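Local coordinates for DNA damage response protein Rtt109, putative (Neosartorya fumigata, PDB 5ZB9), which probably transfers an acetyl group from acetyl-CoA to lysine side chains of histones, including histone H3, at residues Leu13-His27 against Pro107-Phe119. Residues are numbered along the deposited sequence; the frame is centred on the assembly and turned at random.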
ATOM      1  N   LEU A  13       2.287 -15.278  -9.615  1.00 30.84           N
ATOM      2  CA  LEU A  13       2.917 -15.710  -8.380  1.00 32.12           C
ATOM      3  C   LEU A  13       3.757 -16.961  -8.592  1.00 30.39           C
ATOM      4  O   LEU A  13       4.821 -17.116  -7.991  1.00 35.41           O
ATOM      5  CB  LEU A  13       1.837 -15.950  -7.319  1.00 27.10           C
ATOM      6  CG  LEU A  13       2.247 -16.247  -5.884  1.00 34.31           C
ATOM      7  CD1 LEU A  13       3.113 -15.131  -5.338  1.00 28.84           C
ATOM      8  CD2 LEU A  13       0.999 -16.410  -5.038  1.00 29.04           C
ATOM      9  N   ALA A  14       3.270 -17.849  -9.451  1.00 29.08           N
ATOM     10  CA  ALA A  14       3.956 -19.105  -9.744  1.00 35.19           C
ATOM     11  C   ALA A  14       5.297 -18.854 -10.412  1.00 33.77           C
ATOM     12  O   ALA A  14       6.272 -19.563 -10.167  1.00 33.58           O
ATOM     13  CB  ALA A  14       3.091 -19.990 -10.624  1.00 33.15           C
ATOM     14  N   LYS A  15       5.337 -17.831 -11.257  1.00 33.78           N
ATOM     15  CA  LYS A  15       6.551 -17.480 -11.980  1.00 39.83           C
ATOM     16  C   LYS A  15       7.672 -16.934 -11.084  1.00 41.53           C
ATOM     17  O   LYS A  15       8.843 -17.034 -11.441  1.00 41.96           O
ATOM     18  CB  LYS A  15       6.241 -16.453 -13.064  1.00 34.72           C
ATOM     19  CG  LYS A  15       5.380 -16.947 -14.203  1.00 31.29           C
ATOM     20  CD  LYS A  15       5.439 -15.929 -15.330  1.00 37.77           C
ATOM     21  CE  LYS A  15       4.377 -16.164 -16.377  1.00 50.06           C
ATOM     22  NZ  LYS A  15       3.042 -15.696 -15.917  1.00 57.90           N
ATOM     23  N   VAL A  16       7.327 -16.350  -9.936  1.00 39.01           N
ATOM     24  CA  VAL A  16       8.355 -15.758  -9.077  1.00 35.00           C
ATOM     25  C   VAL A  16       8.745 -16.667  -7.915  1.00 32.08           C
ATOM     26  O   VAL A  16       9.836 -16.536  -7.365  1.00 36.65           O
ATOM     27  CB  VAL A  16       7.921 -14.375  -8.514  1.00 33.50           C
ATOM     28  CG1 VAL A  16       7.462 -13.463  -9.636  1.00 32.05           C
ATOM     29  CG2 VAL A  16       6.835 -14.512  -7.454  1.00 30.88           C
ATOM     30  N   LEU A  17       7.869 -17.593  -7.544  1.00 36.42           N
ATOM     31  CA  LEU A  17       8.174 -18.492  -6.426  1.00 36.45           C
ATOM     32  C   LEU A  17       9.176 -19.549  -6.857  1.00 34.27           C
ATOM     33  O   LEU A  17       9.147 -20.010  -7.993  1.00 39.48           O
ATOM     34  CB  LEU A  17       6.901 -19.155  -5.881  1.00 32.41           C
ATOM     35  CG  LEU A  17       5.923 -18.239  -5.136  1.00 38.94           C
ATOM     36  CD1 LEU A  17       4.675 -18.989  -4.729  1.00 32.48           C
ATOM     37  CD2 LEU A  17       6.588 -17.622  -3.915  1.00 36.70           C
ATOM     38  N   PRO A  18      10.087 -19.927  -5.953  1.00 41.82           N
ATOM     39  CA  PRO A  18      11.062 -20.974  -6.275  1.00 35.06           C
ATOM     40  C   PRO A  18      10.397 -22.289  -6.675  1.00 41.07           C
ATOM     41  O   PRO A  18       9.364 -22.660  -6.116  1.00 38.97           O
ATOM     42  CB  PRO A  18      11.845 -21.136  -4.973  1.00 31.70           C
ATOM     43  CG  PRO A  18      11.699 -19.819  -4.283  1.00 40.22           C
ATOM     44  CD  PRO A  18      10.334 -19.321  -4.631  1.00 41.01           C
ATOM     45  N   THR A  19      10.997 -22.968  -7.648  1.00 42.85           N
ATOM     46  CA  THR A  19      10.551 -24.276  -8.103  1.00 42.90           C
ATOM     47  C   THR A  19      10.255 -25.222  -6.945  1.00 40.85           C
ATOM     48  O   THR A  19      11.087 -25.421  -6.068  1.00 37.02           O
ATOM     49  CB  THR A  19      11.606 -24.920  -9.017  1.00 46.98           C
ATOM     50  OG1 THR A  19      11.623 -24.233 -10.277  1.00 56.50           O
ATOM     51  CG2 THR A  19      11.296 -26.396  -9.243  1.00 39.35           C
ATOM     52  N   GLY A  20       9.051 -25.784  -6.941  1.00 43.14           N
ATOM     53  CA  GLY A  20       8.680 -26.748  -5.928  1.00 41.92           C
ATOM     54  C   GLY A  20       8.040 -26.147  -4.693  1.00 41.28           C
ATOM     55  O   GLY A  20       7.546 -26.877  -3.836  1.00 43.58           O
ATOM     56  N   VAL A  21       8.053 -24.823  -4.580  1.00 34.83           N
ATOM     57  CA  VAL A  21       7.339 -24.186  -3.480  1.00 33.92           C
ATOM     58  C   VAL A  21       5.847 -24.213  -3.785  1.00 35.03           C
ATOM     59  O   VAL A  21       5.402 -23.688  -4.806  1.00 34.39           O
ATOM     60  CB  VAL A  21       7.795 -22.738  -3.247  1.00 38.54           C
ATOM     61  CG1 VAL A  21       6.945 -22.091  -2.168  1.00 33.95           C
ATOM     62  CG2 VAL A  21       9.258 -22.699  -2.860  1.00 41.24           C
ATOM     63  N   LYS A  22       5.078 -24.839  -2.902  1.00 31.96           N
ATOM     64  CA  LYS A  22       3.644 -24.964  -3.107  1.00 31.20           C
ATOM     65  C   LYS A  22       2.870 -24.187  -2.057  1.00 28.50           C
ATOM     66  O   LYS A  22       3.030 -24.413  -0.862  1.00 31.42           O
ATOM     67  CB  LYS A  22       3.222 -26.435  -3.079  1.00 28.91           C
ATOM     68  CG  LYS A  22       3.927 -27.284  -4.121  1.00 49.44           C
ATOM     69  CD  LYS A  22       3.536 -28.750  -4.023  1.00 51.43           C
ATOM     70  CE  LYS A  22       4.201 -29.559  -5.122  1.00 59.57           C
ATOM     71  NZ  LYS A  22       3.740 -30.974  -5.107  1.00 72.85           N
ATOM     72  N   VAL A  23       2.028 -23.268  -2.506  1.00 22.31           N
ATOM     73  CA  VAL A  23       1.150 -22.553  -1.590  1.00 28.12           C
ATOM     74  C   VAL A  23      -0.260 -22.499  -2.154  1.00 25.39           C
ATOM     75  O   VAL A  23      -0.480 -22.783  -3.329  1.00 28.75           O
ATOM     76  CB  VAL A  23       1.646 -21.112  -1.324  1.00 27.27           C
ATOM     77  CG1 VAL A  23       3.032 -21.127  -0.688  1.00 21.37           C
ATOM     78  CG2 VAL A  23       1.645 -20.308  -2.620  1.00 18.15           C
ATOM     79  N   THR A  24      -1.214 -22.129  -1.313  1.00 26.31           N
ATOM     80  CA  THR A  24      -2.590 -21.939  -1.748  1.00 23.37           C
ATOM     81  C   THR A  24      -2.953 -20.479  -1.529  1.00 23.66           C
ATOM     82  O   THR A  24      -2.608 -19.906  -0.497  1.00 23.10           O
ATOM     83  CB  THR A  24      -3.565 -22.851  -0.975  1.00 24.81           C
ATOM     84  OG1 THR A  24      -3.205 -24.220  -1.190  1.00 31.29           O
ATOM     85  CG2 THR A  24      -5.004 -22.622  -1.417  1.00 22.62           C
ATOM     86  N   ILE A  25      -3.636 -19.872  -2.496  1.00 23.05           N
ATOM     87  CA  ILE A  25      -4.008 -18.472  -2.367  1.00 24.14           C
ATOM     88  C   ILE A  25      -5.514 -18.259  -2.428  1.00 25.23           C
ATOM     89  O   ILE A  25      -6.235 -18.930  -3.173  1.00 25.72           O
ATOM     90  CB  ILE A  25      -3.335 -17.604  -3.456  1.00 17.27           C
ATOM     91  CG1 ILE A  25      -3.718 -18.090  -4.853  1.00 16.94           C
ATOM     92  CG2 ILE A  25      -1.843 -17.631  -3.285  1.00 16.06           C
ATOM     93  CD1 ILE A  25      -3.350 -17.130  -5.938  1.00 18.76           C
ATOM     94  N   ARG A  26      -5.982 -17.322  -1.617  1.00 21.36           N
ATOM     95  CA  ARG A  26      -7.359 -16.881  -1.680  1.00 22.67           C
ATOM     96  C   ARG A  26      -7.355 -15.359  -1.719  1.00 28.51           C
ATOM     97  O   ARG A  26      -6.956 -14.681  -0.770  1.00 27.99           O
ATOM     98  CB  ARG A  26      -8.171 -17.419  -0.498  1.00 22.47           C
ATOM     99  CG  ARG A  26      -8.292 -18.944  -0.517  1.00 26.62           C
ATOM    100  CD  ARG A  26      -9.011 -19.522   0.706  1.00 24.52           C
ATOM    101  NE  ARG A  26      -9.202 -20.966   0.570  1.00 27.74           N
ATOM    102  CZ  ARG A  26      -8.344 -21.883   1.008  1.00 29.77           C
ATOM    103  NH1 ARG A  26      -7.232 -21.517   1.629  1.00 27.26           N
ATOM    104  NH2 ARG A  26      -8.598 -23.171   0.829  1.00 31.99           N
ATOM    105  N   HIS A  27      -7.768 -14.835  -2.857  1.00 22.27           N
ATOM    106  CA  HIS A  27      -7.826 -13.417  -3.083  1.00 19.15           C
ATOM    107  C   HIS A  27      -9.295 -13.004  -3.087  1.00 27.58           C
ATOM    108  O   HIS A  27     -10.056 -13.398  -3.967  1.00 25.10           O
ATOM    109  CB  HIS A  27      -7.127 -13.085  -4.406  1.00 23.52           C
ATOM    110  CG  HIS A  27      -7.302 -11.670  -4.858  1.00 24.24           C
ATOM    111  ND1 HIS A  27      -7.089 -11.281  -6.163  1.00 25.53           N
ATOM    112  CD2 HIS A  27      -7.671 -10.554  -4.188  1.00 23.24           C
ATOM    113  CE1 HIS A  27      -7.319  -9.985  -6.277  1.00 28.09           C
ATOM    114  NE2 HIS A  27      -7.678  -9.521  -5.093  1.00 26.59           N
ATOM    115  N   PRO A 107      12.871 -22.571   0.586  1.00 95.71           N
ATOM    116  CA  PRO A 107      14.086 -21.810   0.264  1.00 96.38           C
ATOM    117  C   PRO A 107      14.253 -20.513   1.062  1.00 92.84           C
ATOM    118  O   PRO A 107      13.317 -20.043   1.724  1.00 79.56           O
ATOM    119  CB  PRO A 107      13.922 -21.515  -1.230  1.00 80.98           C
ATOM    120  CG  PRO A 107      13.153 -22.683  -1.734  1.00 80.14           C
ATOM    121  CD  PRO A 107      12.164 -22.997  -0.636  1.00 85.11           C
ATOM    122  N   LYS A 108      15.453 -19.944   0.971  1.00 92.42           N
ATOM    123  CA  LYS A 108      15.904 -18.900   1.885  1.00 93.88           C
ATOM    124  C   LYS A 108      15.426 -17.485   1.542  1.00 93.49           C
ATOM    125  O   LYS A 108      15.349 -16.631   2.432  1.00 84.70           O
ATOM    126  CB  LYS A 108      17.435 -18.916   1.963  1.00 99.74           C
ATOM    127  CG  LYS A 108      18.013 -20.205   2.536  1.00 97.37           C
ATOM    128  CD  LYS A 108      19.491 -20.051   2.865  1.00101.21           C
ATOM    129  CE  LYS A 108      20.015 -21.241   3.655  1.00101.83           C
ATOM    130  NZ  LYS A 108      21.424 -21.037   4.102  1.00 93.66           N
ATOM    131  N   VAL A 109      15.120 -17.231   0.268  1.00 87.43           N
ATOM    132  CA  VAL A 109      14.544 -15.944  -0.126  1.00 79.80           C
ATOM    133  C   VAL A 109      13.255 -15.716   0.659  1.00 69.72           C
ATOM    134  O   VAL A 109      12.528 -16.671   0.944  1.00 71.77           O
ATOM    135  CB  VAL A 109      14.255 -15.870  -1.644  1.00 77.11           C
ATOM    136  CG1 VAL A 109      15.557 -15.759  -2.438  1.00 80.03           C
ATOM    137  CG2 VAL A 109      13.441 -17.079  -2.093  1.00 64.59           C
ATOM    138  N   SER A 110      12.984 -14.470   1.043  1.00 54.24           N
ATOM    139  CA  SER A 110      11.769 -14.195   1.795  1.00 46.34           C
ATOM    140  C   SER A 110      10.584 -14.441   0.875  1.00 39.28           C
ATOM    141  O   SER A 110      10.303 -13.642  -0.020  1.00 39.20           O
ATOM    142  CB  SER A 110      11.744 -12.755   2.355  1.00 59.44           C
ATOM    143  OG  SER A 110      10.655 -12.529   3.264  1.00 32.96           O
ATOM    144  N   LEU A 111       9.913 -15.569   1.084  1.00 37.34           N
ATOM    145  CA  LEU A 111       8.677 -15.856   0.376  1.00 35.43           C
ATOM    146  C   LEU A 111       7.683 -14.734   0.591  1.00 29.23           C
ATOM    147  O   LEU A 111       6.960 -14.357  -0.326  1.00 30.03           O
ATOM    148  CB  LEU A 111       8.072 -17.180   0.840  1.00 40.06           C
ATOM    149  CG  LEU A 111       8.813 -18.419   0.358  1.00 52.54           C
ATOM    150  CD1 LEU A 111       8.143 -19.678   0.892  1.00 53.30           C
ATOM    151  CD2 LEU A 111       8.876 -18.420  -1.164  1.00 41.63           C
ATOM    152  N   LEU A 112       7.653 -14.193   1.806  1.00 25.80           N
ATOM    153  CA  LEU A 112       6.713 -13.127   2.110  1.00 26.94           C
ATOM    154  C   LEU A 112       7.022 -11.884   1.272  1.00 25.99           C
ATOM    155  O   LEU A 112       6.101 -11.198   0.817  1.00 25.36           O
ATOM    156  CB  LEU A 112       6.724 -12.800   3.600  1.00 26.49           C
ATOM    157  CG  LEU A 112       6.507 -13.989   4.544  1.00 28.08           C
ATOM    158  CD1 LEU A 112       6.171 -13.509   5.944  1.00 26.24           C
ATOM    159  CD2 LEU A 112       5.426 -14.930   4.022  1.00 31.71           C
ATOM    160  N   ARG A 113       8.302 -11.610   1.033  1.00 23.67           N
ATOM    161  CA  ARG A 113       8.665 -10.475   0.189  1.00 23.86           C
ATOM    162  C   ARG A 113       8.213 -10.730  -1.242  1.00 25.11           C
ATOM    163  O   ARG A 113       7.637  -9.854  -1.882  1.00 25.54           O
ATOM    164  CB  ARG A 113      10.173 -10.198   0.227  1.00 27.46           C
ATOM    165  CG  ARG A 113      10.609  -9.043  -0.690  1.00 25.25           C
ATOM    166  CD  ARG A 113      12.104  -8.701  -0.574  1.00 31.19           C
ATOM    167  NE  ARG A 113      12.988  -9.833  -0.866  1.00 33.16           N
ATOM    168  CZ  ARG A 113      13.173 -10.360  -2.075  1.00 38.40           C
ATOM    169  NH1 ARG A 113      12.534  -9.866  -3.130  1.00 39.14           N
ATOM    170  NH2 ARG A 113      13.993 -11.391  -2.232  1.00 45.74           N
ATOM    171  N   LEU A 114       8.462 -11.941  -1.737  1.00 30.28           N
ATOM    172  CA  LEU A 114       8.088 -12.308  -3.104  1.00 24.61           C
ATOM    173  C   LEU A 114       6.580 -12.225  -3.327  1.00 25.17           C
ATOM    174  O   LEU A 114       6.114 -11.709  -4.350  1.00 23.89           O
ATOM    175  CB  LEU A 114       8.591 -13.712  -3.427  1.00 24.57           C
ATOM    176  CG  LEU A 114      10.104 -13.800  -3.631  1.00 33.42           C
ATOM    177  CD1 LEU A 114      10.520 -15.228  -3.916  1.00 32.68           C
ATOM    178  CD2 LEU A 114      10.528 -12.876  -4.763  1.00 27.47           C
ATOM    179  N   ILE A 115       5.822 -12.723  -2.355  1.00 19.47           N
ATOM    180  CA  ILE A 115       4.373 -12.683  -2.423  1.00 21.24           C
ATOM    181  C   ILE A 115       3.853 -11.244  -2.453  1.00 22.45           C
ATOM    182  O   ILE A 115       3.058 -10.893  -3.327  1.00 23.81           O
ATOM    183  CB  ILE A 115       3.744 -13.446  -1.241  1.00 26.75           C
ATOM    184  CG1 ILE A 115       4.065 -14.937  -1.350  1.00 22.77           C
ATOM    185  CG2 ILE A 115       2.237 -13.231  -1.204  1.00 22.05           C
ATOM    186  CD1 ILE A 115       3.632 -15.733  -0.151  1.00 27.25           C
ATOM    187  N   SER A 116       4.310 -10.418  -1.511  1.00 19.32           N
ATOM    188  CA  SER A 116       3.891  -9.017  -1.427  1.00 21.51           C
ATOM    189  C   SER A 116       4.184  -8.242  -2.714  1.00 20.96           C
ATOM    190  O   SER A 116       3.368  -7.452  -3.171  1.00 18.64           O
ATOM    191  CB  SER A 116       4.590  -8.324  -0.252  1.00 21.63           C
ATOM    192  OG  SER A 116       4.399  -9.040   0.952  1.00 23.66           O
ATOM    193  N   ASN A 117       5.377  -8.464  -3.258  1.00 20.76           N
ATOM    194  CA  ASN A 117       5.826  -7.913  -4.532  1.00 18.39           C
ATOM    195  C   ASN A 117       4.878  -8.321  -5.669  1.00 23.47           C
ATOM    196  O   ASN A 117       4.401  -7.484  -6.438  1.00 26.45           O
ATOM    197  CB  ASN A 117       7.265  -8.404  -4.788  1.00 27.24           C
ATOM    198  CG  ASN A 117       7.923  -7.783  -6.013  1.00 27.05           C
ATOM    199  OD1 ASN A 117       7.270  -7.378  -6.968  1.00 31.89           O
ATOM    200  ND2 ASN A 117       9.243  -7.733  -5.989  1.00 33.36           N
ATOM    201  N   ALA A 118       4.597  -9.617  -5.756  1.00 24.05           N
ATOM    202  CA  ALA A 118       3.757 -10.159  -6.814  1.00 21.62           C
ATOM    203  C   ALA A 118       2.333  -9.633  -6.733  1.00 20.10           C
ATOM    204  O   ALA A 118       1.748  -9.273  -7.748  1.00 24.72           O
ATOM    205  CB  ALA A 118       3.762 -11.685  -6.758  1.00 20.05           C
ATOM    206  N   PHE A 119       1.778  -9.593  -5.526  1.00 19.13           N
ATOM    207  CA  PHE A 119       0.419  -9.085  -5.317  1.00 21.75           C
ATOM    208  C   PHE A 119       0.296  -7.604  -5.710  1.00 22.09           C
ATOM    209  O   PHE A 119      -0.625  -7.224  -6.434  1.00 23.02           O
ATOM    210  CB  PHE A 119      -0.009  -9.297  -3.858  1.00 17.89           C
ATOM    211  CG  PHE A 119      -1.483  -9.100  -3.613  1.00 19.67           C
ATOM    212  CD1 PHE A 119      -2.427  -9.638  -4.476  1.00 20.34           C
ATOM    213  CD2 PHE A 119      -1.926  -8.390  -2.502  1.00 18.82           C
ATOM    214  CE1 PHE A 119      -3.790  -9.458  -4.242  1.00 20.82           C
ATOM    215  CE2 PHE A 119      -3.278  -8.205  -2.263  1.00 18.12           C
ATOM    216  CZ  PHE A 119      -4.212  -8.738  -3.134  1.00 21.61           C
TER
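Leu13 faces Ala118 with their CA atoms 5.8 Å apart, and the chains run on in opposite senses from there, Val16 opposite Leu114 and Pro18 opposite Pro107. The contact belongs to the acetyltransferase domain of Rtt109: a helix, a type II turn (Pro18 to Val21) and strand 22-27 of the mixed sheet pack on the start of helix 111-127, whose Leu112 and Arg113 belong to the CoA site, empty here. The interface is almost wholly apolar. CD1 of Leu13 lies 3.8 Å from Ala118 CB and also meets Ile115; with CG anti to the backbone N (chi1 -173°), the side chain bends toward the helix although its CB does not point there. Past the helical residues of 13-16, Leu17 crosses Leu111 at about a right angle, their CD2 methyls 3.7 Å apart. The Pro18 ring touches four residues: CB meets Pro107 CG, CG meets Val109 CG2, and CD touches Leu111 CD2, while Leu114 CD1 reaches toward the same CD. Val21 uses both branches, CG1 against Leu111 CD1 and CG2 3.7 Å from Pro107 CD, though Pro107 and Val109 are poorly ordered. Within helix 111-127, the hydroxyl of Ser116 donates to Leu112 O, which the amide of Ser116 reaches from the opposite face of the carbonyl plane; Ser116 also touches Trp168, another CoA-site residue. At the far end the contact turns aromatic. His27, whose NE2 hydrogen-bonds to His55 ND1, and Phe119, whose ring also rests on Leu57, Ile76 and Val78 of the sheet, form a T-shaped pair with planes at 86° and centroids 5.2 Å apart. Phe119 presents its edge, and CE1 stands 3.9 Å above the plane of the His27 imidazole, over the centre of the ring.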